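PDB 3H41: gamma-D-glutamyl-L-lysine dipeptidyl-peptidase from Bacillus cereus ATCC 10987, which probably hydrolyses gamma-D-glutamyl-L-lysine bonds in murein peptides, releasing L-Ala-gamma-D-Glu, as a cysteine peptidase of the NlpC/P60 family. Local coordinates for residues T17-D29 against W42-L54. Residues are numbered along the deposited sequence; the frame is centred on the assembly and turned at random. Where two conformers were deposited one is given.
Sequences TLWTAPDSLRPID and WTKSMTLDEKLWL
Asp29 and Trp42 bring the backbones closest, CA to CA 6.3 Å, where the 3-10 turn 27-29 meets helix 39-45; the strand end at Trp19 stays 9.5 Å, CA to CA, from Leu54 in helix 48-56. Trp42, its CG anti to the backbone N (chi1 -178°), turns its indole edge to this turn, and NE1 gives Asp29 OD1 an almost straight in-plane bond of 2.9 Å on the anti lone pair. The syn lone pair of OD1 takes Arg26 NH2, while OD2 accepts both Arg26 N and NE; this side-on salt bridge, NE to OD2 2.8 Å, fixes the carboxylate's rotation. Arg26 bends at chi3 and passes over one face of Trp53, its guanidinium tilted 23° from the indole plane; CD makes the CH-pi contact, 3.7 Å from the six-membered ring centroid. Its NH1 reaches Glu50 O at 2.9 Å, and Ile28 CG2 sits over the rim of the opposite guanidinium face. Ile28 CD1 rests on Met46 CG (selenomethionine) at 3.8 Å, beside Glu50, whose carboxylate closes a capping box with Thr47 at the start of helix 48-56. Trp19 CH2 touches Leu54 CD2 at 4.1 Å. Through an Arg-Asp-Trp network, the loop after strand 15-19 is thus tied to the helical insertion before strand 60-65 in the N-terminal SH3-like domain, whose Glu61 and Tyr96 bind substrate.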
loop_
_atom_site.group_PDB
_atom_site.type_symbol
_atom_site.label_atom_id
_atom_site.label_comp_id
_atom_site.label_asym_id
_atom_site.label_seq_id
_atom_site.Cartn_x
_atom_site.Cartn_y
_atom_site.Cartn_z
ATOM N N THR A 17 -4.728 0.088 9.427
ATOM C CA THR A 17 -5.918 -0.075 8.617
ATOM C C THR A 17 -6.893 1.020 9.019
ATOM O O THR A 17 -7.160 1.202 10.213
ATOM C CB THR A 17 -6.486 -1.459 8.900
ATOM O OG1 THR A 17 -5.494 -2.427 8.526
ATOM C CG2 THR A 17 -7.768 -1.710 8.087
ATOM N N LEU A 18 -7.358 1.767 8.017
ATOM C CA LEU A 18 -8.285 2.845 8.219
ATOM C C LEU A 18 -9.723 2.403 7.882
ATOM O O LEU A 18 -9.984 1.792 6.838
ATOM C CB LEU A 18 -7.889 4.044 7.359
ATOM C CG LEU A 18 -6.763 4.913 7.976
ATOM C CD1 LEU A 18 -5.441 4.175 7.992
ATOM C CD2 LEU A 18 -6.680 6.213 7.156
ATOM N N TRP A 19 -10.631 2.756 8.771
ATOM C CA TRP A 19 -12.044 2.297 8.743
ATOM C C TRP A 19 -12.947 3.441 8.279
ATOM O O TRP A 19 -12.607 4.602 8.486
ATOM C CB TRP A 19 -12.472 1.783 10.137
ATOM C CG TRP A 19 -11.721 0.535 10.496
ATOM C CD1 TRP A 19 -10.406 0.471 10.829
ATOM C CD2 TRP A 19 -12.184 -0.835 10.456
ATOM N NE1 TRP A 19 -10.019 -0.817 11.022
ATOM C CE2 TRP A 19 -11.087 -1.650 10.813
ATOM C CE3 TRP A 19 -13.423 -1.447 10.209
ATOM C CZ2 TRP A 19 -11.174 -3.058 10.894
ATOM C CZ3 TRP A 19 -13.507 -2.824 10.270
ATOM C CH2 TRP A 19 -12.395 -3.622 10.634
ATOM N N THR A 20 -14.091 3.109 7.675
ATOM C CA THR A 20 -15.042 4.107 7.240
ATOM C C THR A 20 -15.776 4.711 8.432
ATOM O O THR A 20 -16.373 5.743 8.304
ATOM C CB THR A 20 -16.093 3.505 6.290
ATOM O OG1 THR A 20 -16.734 2.394 6.945
ATOM C CG2 THR A 20 -15.418 3.056 4.988
ATOM N N ALA A 21 -15.738 4.072 9.594
ATOM C CA ALA A 21 -16.335 4.635 10.800
ATOM C C ALA A 21 -15.505 4.140 11.939
ATOM O O ALA A 21 -14.907 3.079 11.816
ATOM C CB ALA A 21 -17.806 4.165 10.972
ATOM N N PRO A 22 -15.457 4.884 13.049
ATOM C CA PRO A 22 -14.724 4.365 14.199
ATOM C C PRO A 22 -15.526 3.258 14.920
ATOM O O PRO A 22 -16.704 3.045 14.588
ATOM C CB PRO A 22 -14.572 5.609 15.085
ATOM C CG PRO A 22 -15.805 6.420 14.761
ATOM C CD PRO A 22 -16.124 6.177 13.340
ATOM N N ASP A 23 -14.853 2.521 15.802
ATOM C CA ASP A 23 -15.522 1.514 16.650
ATOM C C ASP A 23 -16.267 0.444 15.885
ATOM O O ASP A 23 -17.329 -0.020 16.343
ATOM C CB ASP A 23 -16.578 2.174 17.544
ATOM C CG ASP A 23 -16.016 3.241 18.397
ATOM O OD1 ASP A 23 -15.167 2.897 19.235
ATOM O OD2 ASP A 23 -16.448 4.406 18.228
ATOM N N SER A 24 -15.760 0.050 14.719
ATOM C CA SER A 24 -16.475 -0.917 13.872
ATOM C C SER A 24 -15.782 -2.268 13.829
ATOM O O SER A 24 -16.082 -3.082 12.964
ATOM C CB SER A 24 -16.586 -0.369 12.448
ATOM O OG SER A 24 -17.447 0.753 12.477
ATOM N N LEU A 25 -14.873 -2.520 14.756
ATOM C CA LEU A 25 -14.087 -3.767 14.703
ATOM C C LEU A 25 -14.953 -4.952 15.115
ATOM O O LEU A 25 -15.744 -4.836 16.034
ATOM C CB LEU A 25 -12.932 -3.727 15.702
ATOM C CG LEU A 25 -11.763 -2.764 15.549
ATOM C CD1 LEU A 25 -10.863 -2.847 16.774
ATOM C CD2 LEU A 25 -10.967 -3.104 14.337
ATOM N N ARG A 26 -14.785 -6.097 14.473
ATOM C CA ARG A 26 -15.189 -7.369 15.063
ATOM C C ARG A 26 -14.068 -7.905 15.934
ATOM O O ARG A 26 -12.910 -7.491 15.793
ATOM C CB ARG A 26 -15.442 -8.386 13.956
ATOM C CG ARG A 26 -16.462 -7.984 12.939
ATOM C CD ARG A 26 -16.332 -8.913 11.722
ATOM N NE ARG A 26 -15.055 -8.730 11.053
ATOM C CZ ARG A 26 -14.726 -9.283 9.895
ATOM N NH1 ARG A 26 -15.564 -10.116 9.272
ATOM N NH2 ARG A 26 -13.550 -8.982 9.352
ATOM N N PRO A 27 -14.372 -8.901 16.780
ATOM C CA PRO A 27 -13.297 -9.498 17.571
ATOM C C PRO A 27 -12.148 -10.063 16.713
ATOM O O PRO A 27 -11.000 -9.931 17.087
ATOM C CB PRO A 27 -14.000 -10.594 18.352
ATOM C CG PRO A 27 -15.414 -10.102 18.498
ATOM C CD PRO A 27 -15.718 -9.295 17.265
ATOM N N ILE A 28 -12.466 -10.662 15.565
ATOM C CA ILE A 28 -11.439 -11.174 14.643
ATOM C C ILE A 28 -10.558 -10.052 14.069
ATOM O O ILE A 28 -9.482 -10.324 13.598
ATOM C CB ILE A 28 -12.078 -11.979 13.472
ATOM C CG1 ILE A 28 -11.061 -12.965 12.882
ATOM C CG2 ILE A 28 -12.747 -11.044 12.444
ATOM C CD1 ILE A 28 -11.731 -14.161 12.180
ATOM N N ASP A 29 -11.002 -8.796 14.124
ATOM C CA ASP A 29 -10.202 -7.703 13.574
ATOM C C ASP A 29 -9.202 -7.072 14.556
ATOM O O ASP A 29 -8.404 -6.199 14.173
ATOM C CB ASP A 29 -11.087 -6.605 13.023
ATOM C CG ASP A 29 -12.043 -7.106 12.011
ATOM O OD1 ASP A 29 -11.560 -7.741 11.047
ATOM O OD2 ASP A 29 -13.266 -6.908 12.224
ATOM N N TRP A 42 -4.284 -11.618 11.427
ATOM C CA TRP A 42 -5.561 -11.051 11.000
ATOM C C TRP A 42 -6.101 -11.716 9.727
ATOM O O TRP A 42 -7.210 -12.269 9.721
ATOM C CB TRP A 42 -5.418 -9.571 10.751
ATOM C CG TRP A 42 -6.677 -8.887 10.361
ATOM C CD1 TRP A 42 -7.896 -8.998 10.978
ATOM C CD2 TRP A 42 -6.832 -7.916 9.341
ATOM N NE1 TRP A 42 -8.808 -8.183 10.362
ATOM C CE2 TRP A 42 -8.184 -7.493 9.366
ATOM C CE3 TRP A 42 -5.972 -7.383 8.355
ATOM C CZ2 TRP A 42 -8.690 -6.564 8.461
ATOM C CZ3 TRP A 42 -6.464 -6.458 7.480
ATOM C CH2 TRP A 42 -7.807 -6.036 7.530
ATOM N N THR A 43 -5.310 -11.695 8.667
ATOM C CA THR A 43 -5.781 -12.192 7.371
ATOM C C THR A 43 -5.903 -13.705 7.325
ATOM O O THR A 43 -6.848 -14.256 6.726
ATOM C CB THR A 43 -4.871 -11.724 6.207
ATOM O OG1 THR A 43 -3.519 -12.082 6.474
ATOM C CG2 THR A 43 -4.997 -10.235 6.009
ATOM N N LYS A 44 -4.967 -14.403 7.952
ATOM C CA LYS A 44 -4.963 -15.854 7.845
ATOM C C LYS A 44 -6.049 -16.500 8.730
ATOM O O LYS A 44 -6.443 -17.611 8.476
ATOM C CB LYS A 44 -3.560 -16.427 8.127
ATOM C CG LYS A 44 -2.594 -16.027 7.014
ATOM C CD LYS A 44 -1.240 -16.729 7.026
ATOM C CE LYS A 44 -0.338 -16.234 5.842
ATOM N NZ LYS A 44 -0.997 -16.017 4.466
ATOM N N SER A 45 -6.538 -15.780 9.736
ATOM C CA SER A 45 -7.586 -16.264 10.631
ATOM C C SER A 45 -8.988 -16.177 10.009
ATOM O O SER A 45 -9.909 -16.846 10.470
ATOM C CB SER A 45 -7.582 -15.471 11.939
ATOM O OG SER A 45 -8.027 -14.132 11.774
HETATM N N MSE A 46 -9.142 -15.327 8.991
HETATM C CA MSE A 46 -10.455 -15.046 8.419
HETATM C C MSE A 46 -10.905 -16.049 7.357
HETATM O O MSE A 46 -10.149 -16.445 6.447
HETATM C CB MSE A 46 -10.484 -13.634 7.821
HETATM C CG MSE A 46 -10.660 -12.541 8.871
HETATM SE SE MSE A 46 -10.806 -10.841 7.986
HETATM C CE MSE A 46 -8.906 -10.418 7.604
ATOM N N THR A 47 -12.154 -16.462 7.482
ATOM C CA THR A 47 -12.823 -17.166 6.415
ATOM C C THR A 47 -13.046 -16.227 5.226
ATOM O O THR A 47 -12.957 -14.984 5.347
ATOM C CB THR A 47 -14.182 -17.656 6.836
ATOM O OG1 THR A 47 -14.996 -16.519 7.202
ATOM C CG2 THR A 47 -14.119 -18.714 7.986
ATOM N N LEU A 48 -13.389 -16.805 4.086
ATOM C CA LEU A 48 -13.812 -16.002 2.932
ATOM C C LEU A 48 -14.941 -15.027 3.267
ATOM O O LEU A 48 -14.863 -13.833 2.914
ATOM C CB LEU A 48 -14.162 -16.870 1.713
ATOM C CG LEU A 48 -14.652 -16.141 0.478
ATOM C CD1 LEU A 48 -13.559 -15.149 -0.051
ATOM C CD2 LEU A 48 -15.135 -17.115 -0.617
ATOM N N ASP A 49 -16.010 -15.524 3.901
ATOM C CA ASP A 49 -17.144 -14.664 4.244
ATOM C C ASP A 49 -16.670 -13.498 5.116
ATOM O O ASP A 49 -17.145 -12.371 4.966
ATOM C CB ASP A 49 -18.234 -15.430 5.018
ATOM C CG ASP A 49 -19.086 -16.336 4.135
ATOM O OD1 ASP A 49 -19.267 -16.043 2.935
ATOM O OD2 ASP A 49 -19.575 -17.362 4.664
ATOM N N GLU A 50 -15.749 -13.784 6.038
ATOM C CA GLU A 50 -15.262 -12.719 6.961
ATOM C C GLU A 50 -14.447 -11.641 6.209
ATOM O O GLU A 50 -14.544 -10.443 6.529
ATOM C CB GLU A 50 -14.497 -13.299 8.118
ATOM C CG GLU A 50 -15.423 -13.924 9.147
ATOM C CD GLU A 50 -14.715 -14.831 10.088
ATOM O OE1 GLU A 50 -13.899 -15.661 9.607
ATOM O OE2 GLU A 50 -14.977 -14.729 11.314
ATOM N N LYS A 51 -13.708 -12.064 5.181
ATOM C CA LYS A 51 -12.990 -11.125 4.335
ATOM C C LYS A 51 -13.957 -10.294 3.499
ATOM O O LYS A 51 -13.794 -9.057 3.358
ATOM C CB LYS A 51 -12.008 -11.878 3.431
ATOM C CG LYS A 51 -10.802 -12.428 4.155
ATOM C CD LYS A 51 -9.844 -13.132 3.199
ATOM C CE LYS A 51 -8.582 -13.616 3.961
ATOM N NZ LYS A 51 -7.800 -14.568 3.082
ATOM N N LEU A 52 -14.970 -10.953 2.944
ATOM C CA LEU A 52 -15.944 -10.255 2.061
ATOM C C LEU A 52 -16.764 -9.211 2.785
ATOM O O LEU A 52 -17.121 -8.193 2.201
ATOM C CB LEU A 52 -16.871 -11.244 1.347
ATOM C CG LEU A 52 -16.186 -12.126 0.288
ATOM C CD1 LEU A 52 -17.113 -13.256 -0.184
ATOM C CD2 LEU A 52 -15.699 -11.267 -0.913
ATOM N N TRP A 53 -17.040 -9.448 4.064
ATOM C CA TRP A 53 -17.716 -8.444 4.914
ATOM C C TRP A 53 -17.058 -7.068 4.925
ATOM O O TRP A 53 -17.733 -6.043 4.947
ATOM C CB TRP A 53 -17.763 -8.949 6.331
ATOM C CG TRP A 53 -18.369 -8.018 7.357
ATOM C CD1 TRP A 53 -19.702 -7.904 7.645
ATOM C CD2 TRP A 53 -17.682 -7.170 8.310
ATOM N NE1 TRP A 53 -19.898 -7.040 8.685
ATOM C CE2 TRP A 53 -18.681 -6.562 9.117
ATOM C CE3 TRP A 53 -16.337 -6.866 8.558
ATOM C CZ2 TRP A 53 -18.373 -5.645 10.168
ATOM C CZ3 TRP A 53 -16.015 -5.966 9.610
ATOM C CH2 TRP A 53 -17.038 -5.363 10.392
ATOM N N LEU A 54 -15.727 -7.061 4.906
ATOM C CA LEU A 54 -14.976 -5.792 4.803
ATOM C C LEU A 54 -15.410 -4.931 3.629
ATOM O O LEU A 54 -15.588 -3.720 3.794
ATOM C CB LEU A 54 -13.470 -6.071 4.759
ATOM C CG LEU A 54 -12.948 -6.753 6.029
ATOM C CD1 LEU A 54 -11.506 -7.281 5.791
ATOM C CD2 LEU A 54 -13.018 -5.768 7.196
HETATM O O HOH W 1 -7.753 -12.546 13.821
#